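Local coordinates for protein IWS1 (Encephalitozoon cuniculi, PDB 2XPP) that is probably a nuclear transcription factor that takes part in regulating transcription by RNA polymerase II, at residues 86-91 with 121-126; 76-81 with 111-116. One frame throughout, in Å; residues are numbered along the deposited sequence.

Contact 1: residues 86-91 with 121-126; sequences RLLDVL and KEVRAS
Leu88 meets Val123 and Ser126 through a single methyl group. Its CD1 lies 3.8 Å from Val123 CG1, a plain apolar touch, and the two side chains cross at about a right angle. The same Leu88 CD1 is 4.0 Å from Ser126 CB and 3.9 Å from Val123 O. It therefore rests on one turn of the helix, against a branch, a carbonyl oxygen and a beta carbon together. Two torsions of Leu88 put it there. CG stands beside the backbone N (chi1 -74°), and CD1 then continues fully extended from CA (chi2 -177°), as the far end of the chain. Val123 offers its CG1 branch. Ser126 faces the leucine with its CB. No hydrogen bond joins 86-91 to 121-126, and the backbones stay apart: the nearest CA atoms, of Leu88 and Ser126, are 7.1 Å from each other. This is helix-to-helix packing inside the helical bundle of the TFIIS N-terminal domain, between helix 81-92 and helix 121-138. Helix 106-115 completes the apolar site. Its Tyr113 touches both Leu88 and Val123, and its Val110 touches Leu88. At the start of the second helix, Val123 N is hydrogen-bonded to Ser120 OG. Backbone bonds from Val90 N to Arg86 O and from Ser126 N to Glu122 O, 2.9 Å each, keep the two segments in regular helix. Charged groups lie farther out. Arg86 NH1 forms a salt bridge of 2.6 Å with Asp89 OD2, one turn along its helix. The other amino group of Arg86, NH2, pairs with Asp46 of helix 36-48, while Glu122 OE1 forms a salt bridge with Lys85 NZ.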
ATOM      1  N   ARG A  86      -2.465   6.366  -7.965  1.00 15.64           N
ATOM      2  CA  ARG A  86      -3.703   6.639  -7.253  1.00 17.06           C
ATOM      3  C   ARG A  86      -3.685   6.112  -5.805  1.00 14.66           C
ATOM      4  O   ARG A  86      -4.141   6.808  -4.913  1.00 15.82           O
ATOM      5  CB  ARG A  86      -4.852   6.029  -7.981  1.00 18.26           C
ATOM      6  CG  ARG A  86      -6.150   6.371  -7.327  1.00 22.11           C
ATOM      7  CD  ARG A  86      -6.515   7.864  -7.561  1.00 28.43           C
ATOM      8  NE  ARG A  86      -7.814   8.101  -6.957  1.00 32.17           N
ATOM      9  CZ  ARG A  86      -8.199   9.197  -6.325  1.00 34.94           C
ATOM     10  NH1 ARG A  86      -7.374  10.235  -6.203  1.00 39.26           N
ATOM     11  NH2 ARG A  86      -9.419   9.244  -5.813  1.00 33.85           N
ATOM     12  N   LEU A  87      -3.125   4.928  -5.606  1.00 14.78           N
ATOM     13  CA  LEU A  87      -3.003   4.360  -4.248  1.00 13.96           C
ATOM     14  C   LEU A  87      -2.024   5.135  -3.393  1.00 13.27           C
ATOM     15  O   LEU A  87      -2.245   5.244  -2.197  1.00 13.00           O
ATOM     16  CB  LEU A  87      -2.725   2.854  -4.215  1.00 12.61           C
ATOM     17  CG  LEU A  87      -3.952   2.061  -4.731  1.00 13.90           C
ATOM     18  CD1 LEU A  87      -3.572   0.589  -4.648  1.00 13.22           C
ATOM     19  CD2 LEU A  87      -5.223   2.354  -3.925  1.00 16.43           C
ATOM     20  N   LEU A  88      -0.947   5.668  -3.959  1.00 13.89           N
ATOM     21  CA  LEU A  88      -0.044   6.485  -3.139  1.00 13.70           C
ATOM     22  C   LEU A  88      -0.798   7.760  -2.741  1.00 14.72           C
ATOM     23  O   LEU A  88      -0.634   8.247  -1.638  1.00 14.23           O
ATOM     24  CB  LEU A  88       1.234   6.891  -3.889  1.00 14.74           C
ATOM     25  CG  LEU A  88       2.243   5.740  -4.065  1.00 16.00           C
ATOM     26  CD1 LEU A  88       3.451   6.318  -4.752  1.00 18.95           C
ATOM     27  CD2 LEU A  88       2.666   5.040  -2.760  1.00 22.17           C
ATOM     28  N   ASP A  89      -1.609   8.304  -3.658  1.00 16.27           N
ATOM     29  CA  ASP A  89      -2.440   9.493  -3.337  1.00 18.96           C
ATOM     30  C   ASP A  89      -3.402   9.192  -2.176  1.00 18.74           C
ATOM     31  O   ASP A  89      -3.566  10.050  -1.262  1.00 18.85           O
ATOM     32  CB  ASP A  89      -3.231   9.914  -4.587  1.00 21.15           C
ATOM     33  CG  ASP A  89      -4.143  11.113  -4.360  1.00 31.50           C
ATOM     34  OD1 ASP A  89      -3.718  12.114  -3.719  1.00 40.38           O
ATOM     35  OD2 ASP A  89      -5.290  11.057  -4.884  1.00 40.55           O
ATOM     36  N   VAL A  90      -4.089   8.053  -2.248  1.00 15.67           N
ATOM     37  CA  VAL A  90      -4.951   7.571  -1.146  1.00 16.36           C
ATOM     38  C   VAL A  90      -4.205   7.532   0.220  1.00 15.69           C
ATOM     39  O   VAL A  90      -4.671   8.125   1.205  1.00 15.94           O
ATOM     40  CB  VAL A  90      -5.577   6.196  -1.452  1.00 15.40           C
ATOM     41  CG1 VAL A  90      -6.218   5.547  -0.187  1.00 17.33           C
ATOM     42  CG2 VAL A  90      -6.655   6.348  -2.544  1.00 18.41           C
ATOM     43  N   LEU A  91      -3.069   6.838   0.239  1.00 13.99           N
ATOM     44  CA  LEU A  91      -2.267   6.679   1.467  1.00 12.75           C
ATOM     45  C   LEU A  91      -1.887   8.034   2.084  1.00 14.44           C
ATOM     46  O   LEU A  91      -1.890   8.175   3.307  1.00 14.87           O
ATOM     47  CB  LEU A  91      -1.015   5.867   1.136  1.00 12.21           C
ATOM     48  CG  LEU A  91      -1.288   4.388   0.881  1.00 10.67           C
ATOM     49  CD1 LEU A  91      -0.073   3.778   0.337  1.00 11.14           C
ATOM     50  CD2 LEU A  91      -1.720   3.635   2.158  1.00 12.11           C
ATOM     51  N   LYS A 121      10.118   9.133 -12.022  1.00 27.42           N
ATOM     52  CA  LYS A 121      10.624  10.135 -11.078  1.00 27.84           C
ATOM     53  C   LYS A 121       9.495  10.664 -10.187  1.00 26.70           C
ATOM     54  O   LYS A 121       9.689  10.791  -8.988  1.00 25.24           O
ATOM     55  CB  LYS A 121      11.348  11.289 -11.800  1.00 30.33           C
ATOM     56  CG  LYS A 121      12.569  10.867 -12.618  1.00 34.23           C
ATOM     57  CD  LYS A 121      13.436  12.080 -12.953  1.00 42.31           C
ATOM     58  CE  LYS A 121      14.573  11.760 -13.923  1.00 49.17           C
ATOM     59  NZ  LYS A 121      15.451  10.675 -13.383  1.00 51.24           N
ATOM     60  N   GLU A 122       8.319  10.920 -10.771  1.00 25.75           N
ATOM     61  CA  GLU A 122       7.160  11.420 -10.026  1.00 25.89           C
ATOM     62  C   GLU A 122       6.676  10.464  -8.931  1.00 22.72           C
ATOM     63  O   GLU A 122       6.461  10.884  -7.803  1.00 21.84           O
ATOM     64  CB  GLU A 122       5.982  11.751 -10.979  1.00 28.17           C
ATOM     65  CG  GLU A 122       4.721  12.326 -10.260  1.00 34.97           C
ATOM     66  CD  GLU A 122       3.343  12.148 -11.014  1.00 41.23           C
ATOM     67  OE1 GLU A 122       3.238  12.411 -12.256  1.00 46.47           O
ATOM     68  OE2 GLU A 122       2.360  11.780 -10.313  1.00 40.21           O
ATOM     69  N   VAL A 123       6.471   9.193  -9.271  1.00 20.11           N
ATOM     70  CA  VAL A 123       6.035   8.189  -8.298  1.00 18.96           C
ATOM     71  C   VAL A 123       7.111   8.013  -7.211  1.00 18.30           C
ATOM     72  O   VAL A 123       6.786   7.964  -6.025  1.00 17.27           O
ATOM     73  CB  VAL A 123       5.688   6.867  -8.970  1.00 18.64           C
ATOM     74  CG1 VAL A 123       5.376   5.777  -7.946  1.00 17.30           C
ATOM     75  CG2 VAL A 123       4.412   7.104  -9.821  1.00 20.45           C
ATOM     76  N   ARG A 124       8.376   7.914  -7.618  1.00 18.95           N
ATOM     77  CA  ARG A 124       9.462   7.846  -6.623  1.00 19.22           C
ATOM     78  C   ARG A 124       9.420   9.014  -5.640  1.00 19.35           C
ATOM     79  O   ARG A 124       9.522   8.816  -4.434  1.00 16.89           O
ATOM     80  CB  ARG A 124      10.826   7.853  -7.294  1.00 21.44           C
ATOM     81  CG  ARG A 124      11.187   6.515  -7.775  1.00 25.81           C
ATOM     82  CD  ARG A 124      12.652   6.195  -7.387  1.00 33.66           C
ATOM     83  NE  ARG A 124      13.535   7.062  -8.122  1.00 36.58           N
ATOM     84  CZ  ARG A 124      13.532   7.129  -9.447  1.00 41.53           C
ATOM     85  NH1 ARG A 124      12.701   6.354 -10.131  1.00 40.95           N
ATOM     86  NH2 ARG A 124      14.348   7.954 -10.083  1.00 43.89           N
ATOM     87  N   ALA A 125       9.278  10.237  -6.167  1.00 18.85           N
ATOM     88  CA  ALA A 125       9.172  11.403  -5.307  1.00 19.14           C
ATOM     89  C   ALA A 125       7.937  11.317  -4.398  1.00 17.46           C
ATOM     90  O   ALA A 125       8.005  11.701  -3.202  1.00 18.21           O
ATOM     91  CB  ALA A 125       9.136  12.676  -6.156  1.00 20.07           C
ATOM     92  N   SER A 126       6.798  10.863  -4.926  1.00 17.30           N
ATOM     93  CA  SER A 126       5.588  10.677  -4.075  1.00 17.69           C
ATOM     94  C   SER A 126       5.836   9.688  -2.950  1.00 16.00           C
ATOM     95  O   SER A 126       5.476   9.943  -1.805  1.00 17.00           O
ATOM     96  CB  SER A 126       4.334  10.226  -4.870  1.00 18.01           C
ATOM     97  OG  SER A 126       3.968  11.287  -5.746  1.00 21.59           O
TER

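Contact 2: residues 76-81 with 111-116; sequences KSMPNI and YFYSIN
Met78 reaches Phe112 and Tyr113 from the loop between helix 62-70 and helix 81-92. The contact ties that loop to helix 106-115 in the all-helical TFIIS N-terminal domain. CB of Met78 points toward the helix but is still 5.6 Å from Tyr113 OH. SD comes closer, 4.4 Å from Phe112 CE2. CG beside the backbone N (chi1 -61°) and bends at both later torsions (chi2 -61°, chi3 -71°) carry the tip to the helix. They turn the terminal methyl into the corner where the two aromatic side chains meet it. CE approaches to 3.5 Å from Tyr113 CE2, obliquely to the ring. It also meets the Phe112 ring at the edge, near the ring plane, 4.1 Å from CE2. The side chains of Met78 and Tyr113 run antiparallel, and the methionine tip lies beside the outer end of the tyrosine. Phe112 carries Asn116 CB over one face, 3.8 Å above the ring plane and displaced toward the rim of the ring. A chain of another protein packs on both Phe112 and Asn116. The polar end of Tyr113 is engaged elsewhere: its OH is hydrogen-bonded to Leu70 O. Asn80 sits at the N-cap of the next helix, where OD1 takes the N-H of Lys82. Beside Met78, Pro79 adds a small touch, with CG 4.1 Å from Tyr113 OH.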
ATOM      1  N   LYS A  76       6.780 -10.913 -11.400  1.00 18.59           N
ATOM      2  CA  LYS A  76       7.717  -9.817 -11.037  1.00 18.90           C
ATOM      3  C   LYS A  76       7.378  -8.466 -11.638  1.00 19.12           C
ATOM      4  O   LYS A  76       8.030  -7.442 -11.290  1.00 18.92           O
ATOM      5  CB  LYS A  76       9.166 -10.136 -11.417  1.00 20.30           C
ATOM      6  CG  LYS A  76       9.706 -11.375 -10.728  1.00 23.23           C
ATOM      7  CD  LYS A  76      11.197 -11.621 -11.022  1.00 26.96           C
ATOM      8  CE  LYS A  76      11.410 -12.434 -12.216  1.00 30.54           C
ATOM      9  NZ  LYS A  76      12.877 -12.519 -12.507  1.00 31.89           N
ATOM     10  N   SER A  77       6.388  -8.427 -12.519  1.00 17.66           N
ATOM     11  CA  SER A  77       6.003  -7.137 -13.100  1.00 17.33           C
ATOM     12  C   SER A  77       5.295  -6.228 -12.082  1.00 16.35           C
ATOM     13  O   SER A  77       4.793  -6.696 -11.078  1.00 14.94           O
ATOM     14  CB  SER A  77       5.104  -7.311 -14.329  1.00 19.07           C
ATOM     15  OG  SER A  77       3.877  -7.913 -13.979  1.00 18.70           O
ATOM     16  N   MET A  78       5.271  -4.924 -12.341  1.00 16.55           N
ATOM     17  CA  MET A  78       4.574  -4.016 -11.408  1.00 15.27           C
ATOM     18  C   MET A  78       3.183  -3.663 -11.941  1.00 14.06           C
ATOM     19  O   MET A  78       2.979  -3.618 -13.164  1.00 15.33           O
ATOM     20  CB  MET A  78       5.392  -2.739 -11.171  1.00 17.21           C
ATOM     21  CG  MET A  78       6.767  -2.994 -10.549  1.00 19.74           C
ATOM     22  SD  MET A  78       6.738  -3.779  -8.934  1.00 20.22           S
ATOM     23  CE  MET A  78       6.116  -2.455  -7.863  1.00 20.46           C
ATOM     24  N   PRO A  79       2.254  -3.324 -11.025  1.00 13.00           N
ATOM     25  CA  PRO A  79       0.947  -2.866 -11.504  1.00 14.22           C
ATOM     26  C   PRO A  79       1.039  -1.606 -12.321  1.00 14.65           C
ATOM     27  O   PRO A  79       2.011  -0.831 -12.167  1.00 14.36           O
ATOM     28  CB  PRO A  79       0.169  -2.558 -10.220  1.00 13.65           C
ATOM     29  CG  PRO A  79       1.072  -2.816  -9.101  1.00 16.29           C
ATOM     30  CD  PRO A  79       2.370  -3.345  -9.554  1.00 13.45           C
ATOM     31  N   ASN A  80       0.042  -1.416 -13.196  1.00 13.57           N
ATOM     32  CA  ASN A  80      -0.063  -0.241 -14.046  1.00 14.03           C
ATOM     33  C   ASN A  80       0.155   1.042 -13.240  1.00 13.98           C
ATOM     34  O   ASN A  80      -0.307   1.141 -12.087  1.00 16.01           O
ATOM     35  CB  ASN A  80      -1.462  -0.211 -14.680  1.00 14.55           C
ATOM     36  CG  ASN A  80      -1.605   0.828 -15.693  1.00 18.15           C
ATOM     37  OD1 ASN A  80      -1.556   2.035 -15.404  1.00 18.79           O
ATOM     38  ND2 ASN A  80      -1.793   0.392 -16.969  1.00 19.49           N
ATOM     39  N   ILE A  81       0.909   1.972 -13.826  1.00 14.33           N
ATOM     40  CA  ILE A  81       1.323   3.192 -13.085  1.00 15.55           C
ATOM     41  C   ILE A  81       0.075   3.977 -12.581  1.00 15.87           C
ATOM     42  O   ILE A  81       0.153   4.753 -11.590  1.00 16.27           O
ATOM     43  CB  ILE A  81       2.278   4.078 -13.960  1.00 15.42           C
ATOM     44  CG1 ILE A  81       3.054   5.065 -13.044  1.00 17.09           C
ATOM     45  CG2 ILE A  81       1.519   4.774 -15.077  1.00 18.73           C
ATOM     46  CD1 ILE A  81       4.053   5.891 -13.744  1.00 20.29           C
ATOM     47  N   TYR A 111       8.435   1.977   0.648  1.00 15.03           N
ATOM     48  CA  TYR A 111       9.862   2.161   0.683  1.00 16.62           C
ATOM     49  C   TYR A 111      10.474   1.684  -0.645  1.00 17.48           C
ATOM     50  O   TYR A 111      11.333   2.377  -1.237  1.00 18.08           O
ATOM     51  CB  TYR A 111      10.509   1.511   1.916  1.00 16.79           C
ATOM     52  CG  TYR A 111      11.983   1.835   1.938  1.00 20.92           C
ATOM     53  CD1 TYR A 111      12.435   3.084   2.390  1.00 27.46           C
ATOM     54  CD2 TYR A 111      12.909   0.941   1.386  1.00 24.30           C
ATOM     55  CE1 TYR A 111      13.784   3.411   2.359  1.00 29.47           C
ATOM     56  CE2 TYR A 111      14.264   1.259   1.340  1.00 26.97           C
ATOM     57  CZ  TYR A 111      14.690   2.488   1.843  1.00 31.18           C
ATOM     58  OH  TYR A 111      16.039   2.794   1.818  1.00 35.90           O
ATOM     59  N   PHE A 112      10.015   0.515  -1.131  1.00 15.26           N
ATOM     60  CA  PHE A 112      10.546   0.032  -2.386  1.00 16.71           C
ATOM     61  C   PHE A 112      10.264   1.012  -3.542  1.00 16.08           C
ATOM     62  O   PHE A 112      11.139   1.272  -4.382  1.00 17.42           O
ATOM     63  CB  PHE A 112      10.012  -1.369  -2.714  1.00 15.56           C
ATOM     64  CG  PHE A 112      10.473  -1.848  -4.068  1.00 17.42           C
ATOM     65  CD1 PHE A 112      11.837  -2.114  -4.312  1.00 19.58           C
ATOM     66  CD2 PHE A 112       9.564  -1.961  -5.083  1.00 17.05           C
ATOM     67  CE1 PHE A 112      12.269  -2.532  -5.607  1.00 19.49           C
ATOM     68  CE2 PHE A 112       9.974  -2.360  -6.366  1.00 15.83           C
ATOM     69  CZ  PHE A 112      11.308  -2.630  -6.622  1.00 18.92           C
ATOM     70  N   TYR A 113       9.066   1.589  -3.564  1.00 15.92           N
ATOM     71  CA  TYR A 113       8.726   2.530  -4.614  1.00 15.44           C
ATOM     72  C   TYR A 113       9.697   3.697  -4.581  1.00 17.29           C
ATOM     73  O   TYR A 113      10.061   4.208  -5.651  1.00 17.73           O
ATOM     74  CB  TYR A 113       7.309   3.046  -4.454  1.00 14.91           C
ATOM     75  CG  TYR A 113       6.230   2.136  -5.036  1.00 13.54           C
ATOM     76  CD1 TYR A 113       5.124   2.703  -5.690  1.00 14.43           C
ATOM     77  CD2 TYR A 113       6.290   0.729  -4.925  1.00 14.68           C
ATOM     78  CE1 TYR A 113       4.090   1.888  -6.231  1.00 15.45           C
ATOM     79  CE2 TYR A 113       5.259  -0.091  -5.487  1.00 14.55           C
ATOM     80  CZ  TYR A 113       4.187   0.512  -6.137  1.00 15.62           C
ATOM     81  OH  TYR A 113       3.161  -0.227  -6.685  1.00 12.75           O
ATOM     82  N   SER A 114      10.097   4.116  -3.378  1.00 17.67           N
ATOM     83  CA  SER A 114      10.968   5.290  -3.215  1.00 20.38           C
ATOM     84  C   SER A 114      12.388   5.041  -3.729  1.00 23.71           C
ATOM     85  O   SER A 114      13.133   6.002  -3.971  1.00 24.69           O
ATOM     86  CB  SER A 114      10.993   5.787  -1.759  1.00 20.50           C
ATOM     87  OG  SER A 114      11.779   4.973  -0.861  1.00 21.39           O
ATOM     88  N   ILE A 115      12.759   3.771  -3.903  1.00 23.53           N
ATOM     89  CA  ILE A 115      14.145   3.440  -4.302  1.00 26.75           C
ATOM     90  C   ILE A 115      14.246   2.678  -5.621  1.00 27.94           C
ATOM     91  O   ILE A 115      15.359   2.435  -6.130  1.00 31.20           O
ATOM     92  CB  ILE A 115      14.904   2.699  -3.180  1.00 26.28           C
ATOM     93  CG1 ILE A 115      14.256   1.339  -2.878  1.00 25.48           C
ATOM     94  CG2 ILE A 115      14.986   3.563  -1.911  1.00 27.72           C
ATOM     95  CD1 ILE A 115      15.187   0.366  -2.174  1.00 31.50           C
ATOM     96  N   ASN A 116      13.103   2.323  -6.193  1.00 27.25           N
ATOM     97  CA  ASN A 116      13.063   1.486  -7.400  1.00 28.60           C
ATOM     98  C   ASN A 116      13.594   2.252  -8.616  1.00 30.44           C
ATOM     99  O   ASN A 116      12.979   3.226  -9.024  1.00 30.56           O
ATOM    100  CB  ASN A 116      11.622   1.009  -7.630  1.00 26.62           C
ATOM    101  CG  ASN A 116      11.456   0.199  -8.901  1.00 27.08           C
ATOM    102  OD1 ASN A 116      12.434  -0.064  -9.631  1.00 30.58           O
ATOM    103  ND2 ASN A 116      10.230  -0.200  -9.177  1.00 28.11           N
TER

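How the contacts relate
Both contacts are buried, and Tyr113 joins them. Its ring is part of contact 2 and also borders contact 1. Contact 1 is aliphatic and joins two helices. Contact 2 is aromatic and sulfur-bearing and joins a loop to a helix end. It buries somewhat more surface, 152 against 107 Å², and another protein's chain lies within reach of it. Neither has a hydrogen bond across it. The segments alternate along the chain, so each contact spans one segment of the other. Arg124 also touches across: its CG is 3.3 Å from Tyr113 O. The centres lie about 10 Å apart.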